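Probable glutamine-binding lipoprotein GlnH (GLNBP) (Mycobacterium tuberculosis, PDB 6H20) probably binds aspartate and related amino acids such as asparagine outside the cell, linking solute sensing or uptake to signalling that controls glutamate metabolism. Local coordinates at residues V55-G60 and G72-F77; S157-K162 and R174-I179. All blocks are in the same frame, centred on the assembly; numbering follows the deposited sequence.

Interaction 1: residues V55-G60 and G72-F77; sequences VGLDIG and GEITGF
I74 reaches strand 53-57 and the loop behind it through a single branch. Its CB points at segment 55-60 without touching it. CG1 lies beside the backbone N (chi1 -47°), which sets the methyl CG2 roughly anti to that N and straight at the opposing side chains. There I74 CG2 meets L57 CD1 at 4.3 Å. The same I74 CG2 meets I59 CG2 at 4.4 Å, arriving almost at right angles to the leucine contact, so one methyl sits in the corner between two residues. Beyond CG1 the chain turns off: I74 CD1 stays 5.9 Å from I59 CG2, at a chi2 of 101° that is far from staggered. Y98 of strand 96-100 packs on both L57 and I74, while R67 lies against I59 and I74. The loop after L57 is pinned by D58, whose OD1 takes the backbone N of G60 at 2.9 Å from well above the carboxylate plane, an Asx turn, and whose OD2 forms a salt bridge to K120 of the asparagine pocket. I74, from the antiparallel pair 66-67 and 74-75, thus packs its methyl beside the end of a parallel strand, in one of two alpha/beta lobes of a family 3 solute-binding protein.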
loop_
_atom_site.group_PDB
_atom_site.type_symbol
_atom_site.label_atom_id
_atom_site.label_comp_id
_atom_site.label_asym_id
_atom_site.label_seq_id
_atom_site.Cartn_x
_atom_site.Cartn_y
_atom_site.Cartn_z
ATOM N N VAL A 55 -12.664 7.352 -2.250
ATOM C CA VAL A 55 -11.379 6.662 -2.230
ATOM C C VAL A 55 -11.002 6.372 -0.786
ATOM O O VAL A 55 -10.946 7.289 0.037
ATOM C CB VAL A 55 -10.292 7.531 -2.885
ATOM C CG1 VAL A 55 -8.927 6.833 -2.835
ATOM C CG2 VAL A 55 -10.667 7.873 -4.321
ATOM N N GLY A 56 -10.686 5.110 -0.499
ATOM C CA GLY A 56 -10.226 4.725 0.825
ATOM C C GLY A 56 -8.715 4.800 0.915
ATOM O O GLY A 56 -8.004 4.242 0.071
ATOM N N LEU A 57 -8.231 5.498 1.936
ATOM C CA LEU A 57 -6.799 5.650 2.202
ATOM C C LEU A 57 -6.673 6.261 3.591
ATOM O O LEU A 57 -7.650 6.314 4.343
ATOM C CB LEU A 57 -6.097 6.458 1.105
ATOM C CG LEU A 57 -6.724 7.747 0.559
ATOM C CD1 LEU A 57 -6.836 8.845 1.626
ATOM C CD2 LEU A 57 -5.917 8.233 -0.651
ATOM N N ASP A 58 -5.480 6.728 3.948
ATOM C CA ASP A 58 -5.314 7.352 5.264
ATOM C C ASP A 58 -4.358 8.528 5.143
ATOM O O ASP A 58 -4.005 8.958 4.039
ATOM C CB ASP A 58 -4.871 6.335 6.324
ATOM C CG ASP A 58 -3.393 5.943 6.205
ATOM O OD1 ASP A 58 -2.670 6.432 5.314
ATOM O OD2 ASP A 58 -2.954 5.129 7.032
ATOM N N ILE A 59 -3.897 9.031 6.290
ATOM C CA ILE A 59 -2.825 10.016 6.298
ATOM C C ILE A 59 -1.580 9.520 7.040
ATOM O O ILE A 59 -0.747 10.309 7.454
ATOM C CB ILE A 59 -3.309 11.404 6.759
ATOM C CG1 ILE A 59 -3.876 11.351 8.180
ATOM C CG2 ILE A 59 -4.376 11.927 5.812
ATOM C CD1 ILE A 59 -4.268 12.716 8.726
ATOM N N GLY A 60 -1.413 8.206 7.172
ATOM C CA GLY A 60 -0.285 7.649 7.900
ATOM C C GLY A 60 0.911 7.200 7.082
ATOM O O GLY A 60 1.859 6.645 7.658
ATOM N N GLY A 72 -1.946 21.782 3.676
ATOM C CA GLY A 72 -3.042 21.119 4.353
ATOM C C GLY A 72 -3.792 20.088 3.532
ATOM O O GLY A 72 -4.772 19.526 4.032
ATOM N N GLU A 73 -3.373 19.816 2.298
ATOM C CA GLU A 73 -4.098 18.910 1.417
ATOM C C GLU A 73 -3.597 17.481 1.592
ATOM O O GLU A 73 -2.421 17.250 1.882
ATOM C CB GLU A 73 -3.915 19.334 -0.044
ATOM C CG GLU A 73 -4.434 20.737 -0.346
ATOM C CD GLU A 73 -4.273 21.143 -1.806
ATOM O OE1 GLU A 73 -4.039 20.260 -2.659
ATOM O OE2 GLU A 73 -4.381 22.354 -2.099
ATOM N N ILE A 74 -4.506 16.520 1.414
ATOM C CA ILE A 74 -4.102 15.120 1.349
ATOM C C ILE A 74 -3.411 14.901 0.019
ATOM O O ILE A 74 -3.923 15.304 -1.032
ATOM C CB ILE A 74 -5.321 14.198 1.471
ATOM C CG1 ILE A 74 -6.209 14.639 2.625
ATOM C CG2 ILE A 74 -4.902 12.727 1.552
ATOM C CD1 ILE A 74 -7.412 15.434 2.105
ATOM N N THR A 75 -2.248 14.262 0.056
ATOM C CA THR A 75 -1.432 14.146 -1.138
ATOM C C THR A 75 -0.563 12.904 -1.022
ATOM O O THR A 75 -0.558 12.213 0.002
ATOM C CB THR A 75 -0.627 15.432 -1.369
ATOM O OG1 THR A 75 -0.060 15.422 -2.688
ATOM C CG2 THR A 75 0.473 15.588 -0.325
ATOM N N GLY A 76 0.178 12.626 -2.087
ATOM C CA GLY A 76 1.026 11.454 -2.153
ATOM C C GLY A 76 0.806 10.675 -3.437
ATOM O O GLY A 76 -0.101 10.947 -4.222
ATOM N N PHE A 77 1.666 9.664 -3.620
ATOM C CA PHE A 77 1.603 8.816 -4.819
ATOM C C PHE A 77 0.246 8.133 -4.958
ATOM O O PHE A 77 -0.330 8.099 -6.054
ATOM C CB PHE A 77 2.728 7.776 -4.758
ATOM C CG PHE A 77 2.882 6.945 -6.006
ATOM C CD1 PHE A 77 2.232 5.734 -6.119
ATOM C CD2 PHE A 77 3.710 7.365 -7.037
ATOM C CE1 PHE A 77 2.383 4.952 -7.254
ATOM C CE2 PHE A 77 3.861 6.586 -8.186
ATOM C CZ PHE A 77 3.187 5.374 -8.274
#

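Interaction 2: residues S157-K162 and R174-I179; sequences SDLSGK and RRIREI
L159 and I179 both place the first branch of the side chain beside the backbone N (chi1 -61° and -66°) and then extend, so that their outer methyls converge from the two segments. They bracket the first part of a beta-alpha-beta unit: L159 precedes strand 163-167, and I179 follows helix 171-176 on the way to the parallel strand 184-188. L159 CD1 lies 3.9 Å from I179 CD1, the two side chains meeting at a slant. I176 adds its tip to the same spot, with CD1 at 4.3 Å from L159 CD1, and the three methyls close a triangle. L159 also packs on I145 and A205, and I176 on I185 and S207, which continues the cluster onto the sheet.

Toward the edge the contact becomes mixed. S160 OG touches I179 CG2 at 3.7 Å, but its hydrogen bond goes to the backbone O of P181, just past the segment. Both backbones bend sharply here. A type I turn, closed by I179 N to I176 O at 3.1 Å, delivers I179 to L159. The facing type II turn is closed by K162 N to L159 O at 2.9 Å, with G161 at positive phi. On the other side of 174-179, E178 OE2 holds R174 NH2 in a salt bridge of 2.9 Å. Within 157-162, K162 NZ reaches back to D158 O at 3.2 Å, in the carbonyl plane and at a C=O...N angle of 152°.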
loop_
_atom_site.group_PDB
_atom_site.type_symbol
_atom_site.label_atom_id
_atom_site.label_comp_id
_atom_site.label_asym_id
_atom_site.label_seq_id
_atom_site.Cartn_x
_atom_site.Cartn_y
_atom_site.Cartn_z
ATOM N N SER A 157 17.869 -12.141 10.515
ATOM C CA SER A 157 18.109 -12.867 11.758
ATOM C C SER A 157 18.421 -11.929 12.918
ATOM O O SER A 157 18.210 -12.302 14.076
ATOM C CB SER A 157 19.215 -13.917 11.576
ATOM O OG SER A 157 20.452 -13.311 11.236
ATOM N N ASP A 158 18.878 -10.708 12.630
ATOM C CA ASP A 158 19.128 -9.721 13.680
ATOM C C ASP A 158 17.846 -9.271 14.371
ATOM O O ASP A 158 17.910 -8.698 15.465
ATOM C CB ASP A 158 19.820 -8.495 13.080
ATOM C CG ASP A 158 21.234 -8.790 12.606
ATOM O OD1 ASP A 158 21.868 -9.729 13.143
ATOM O OD2 ASP A 158 21.721 -8.080 11.703
ATOM N N LEU A 159 16.687 -9.494 13.749
ATOM C CA LEU A 159 15.416 -9.107 14.336
ATOM C C LEU A 159 14.984 -10.025 15.470
ATOM O O LEU A 159 14.168 -9.609 16.301
ATOM C CB LEU A 159 14.336 -9.086 13.251
ATOM C CG LEU A 159 14.621 -8.085 12.124
ATOM C CD1 LEU A 159 13.443 -8.060 11.148
ATOM C CD2 LEU A 159 14.903 -6.692 12.690
ATOM N N SER A 160 15.503 -11.253 15.515
ATOM C CA SER A 160 15.122 -12.199 16.559
ATOM C C SER A 160 15.404 -11.612 17.937
ATOM O O SER A 160 16.502 -11.113 18.205
ATOM C CB SER A 160 15.901 -13.503 16.384
ATOM O OG SER A 160 15.552 -14.162 15.176
ATOM N N GLY A 161 14.397 -11.657 18.804
ATOM C CA GLY A 161 14.516 -11.116 20.141
ATOM C C GLY A 161 14.491 -9.607 20.246
ATOM O O GLY A 161 14.513 -9.089 21.366
ATOM N N LYS A 162 14.448 -8.883 19.130
ATOM C CA LYS A 162 14.396 -7.427 19.144
ATOM C C LYS A 162 12.963 -6.949 18.925
ATOM O O LYS A 162 12.101 -7.693 18.447
ATOM C CB LYS A 162 15.323 -6.845 18.069
ATOM C CG LYS A 162 16.778 -7.302 18.208
ATOM C CD LYS A 162 17.559 -6.430 19.169
ATOM C CE LYS A 162 19.061 -6.722 19.089
ATOM N NZ LYS A 162 19.493 -7.065 17.696
ATOM N N ARG A 174 2.466 -10.529 8.779
ATOM C CA ARG A 174 2.523 -11.946 8.445
ATOM C C ARG A 174 3.953 -12.407 8.170
ATOM O O ARG A 174 4.350 -13.500 8.590
ATOM C CB ARG A 174 1.604 -12.232 7.253
ATOM C CG ARG A 174 1.663 -13.665 6.749
ATOM C CD ARG A 174 1.126 -14.661 7.769
ATOM N NE ARG A 174 1.172 -16.033 7.254
ATOM C CZ ARG A 174 2.287 -16.748 7.134
ATOM N NH1 ARG A 174 2.239 -17.984 6.652
ATOM N NH2 ARG A 174 3.452 -16.231 7.498
ATOM N N ARG A 175 4.757 -11.568 7.512
ATOM C CA ARG A 175 6.133 -11.956 7.206
ATOM C C ARG A 175 7.011 -11.969 8.460
ATOM O O ARG A 175 7.857 -12.856 8.624
ATOM C CB ARG A 175 6.705 -11.012 6.147
ATOM C CG ARG A 175 8.191 -11.217 5.842
ATOM C CD ARG A 175 8.452 -12.618 5.308
ATOM N NE ARG A 175 9.869 -12.861 5.031
ATOM C CZ ARG A 175 10.750 -13.291 5.929
ATOM N NH1 ARG A 175 10.376 -13.517 7.185
ATOM N NH2 ARG A 175 12.013 -13.490 5.574
ATOM N N ILE A 176 6.837 -10.990 9.349
ATOM C CA ILE A 176 7.585 -10.987 10.608
ATOM C C ILE A 176 7.220 -12.192 11.471
ATOM O O ILE A 176 8.048 -12.685 12.253
ATOM C CB ILE A 176 7.354 -9.651 11.343
ATOM C CG1 ILE A 176 7.915 -8.504 10.508
ATOM C CG2 ILE A 176 7.976 -9.674 12.739
ATOM C CD1 ILE A 176 9.334 -8.678 10.109
ATOM N N ARG A 177 5.984 -12.689 11.354
ATOM C CA ARG A 177 5.577 -13.869 12.117
ATOM C C ARG A 177 6.271 -15.146 11.653
ATOM O O ARG A 177 6.126 -16.183 12.310
ATOM C CB ARG A 177 4.057 -14.038 12.056
ATOM C CG ARG A 177 3.289 -13.020 12.884
ATOM C CD ARG A 177 3.107 -13.496 14.329
ATOM N NE ARG A 177 2.125 -14.576 14.401
ATOM C CZ ARG A 177 2.432 -15.847 14.633
ATOM N NH1 ARG A 177 3.694 -16.197 14.833
ATOM N NH2 ARG A 177 1.477 -16.770 14.662
ATOM N N GLU A 178 7.008 -15.108 10.541
ATOM C CA GLU A 178 7.780 -16.254 10.088
ATOM C C GLU A 178 9.157 -16.329 10.718
ATOM O O GLU A 178 9.796 -17.383 10.642
ATOM C CB GLU A 178 7.937 -16.239 8.566
ATOM C CG GLU A 178 6.630 -16.395 7.831
ATOM C CD GLU A 178 6.769 -16.188 6.334
ATOM O OE1 GLU A 178 7.914 -16.106 5.836
ATOM O OE2 GLU A 178 5.723 -16.105 5.660
ATOM N N ILE A 179 9.623 -15.252 11.345
ATOM C CA ILE A 179 11.010 -15.198 11.787
ATOM C C ILE A 179 11.200 -16.103 12.995
ATOM O O ILE A 179 10.398 -16.088 13.939
ATOM C CB ILE A 179 11.422 -13.748 12.074
ATOM C CG1 ILE A 179 11.403 -12.945 10.778
ATOM C CG2 ILE A 179 12.805 -13.695 12.691
ATOM C CD1 ILE A 179 11.532 -11.436 11.001
#

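How the interactions relate
Interaction 1 closes before interaction 2 opens along the chain, and the two lie on opposite sides of its centre: their centres are 30 Å apart and their nearest atoms about 17 Å. Strand 53-57, which carries L57 of interaction 1, and strand 163-167, which follows the turn of interaction 2, belong to one mixed sheet, connected through the long strands 139-148 and 232-240. In the two-lobed architecture of this family they fall in different lobes. Bound asparagine occupies the pocket between, with residues contributed from R106 to R128 and from T170 to W191, among others. Each contact is local packing within its own lobe, the side chains of L57 and I176 lying about 10 and 11 Å from the asparagine.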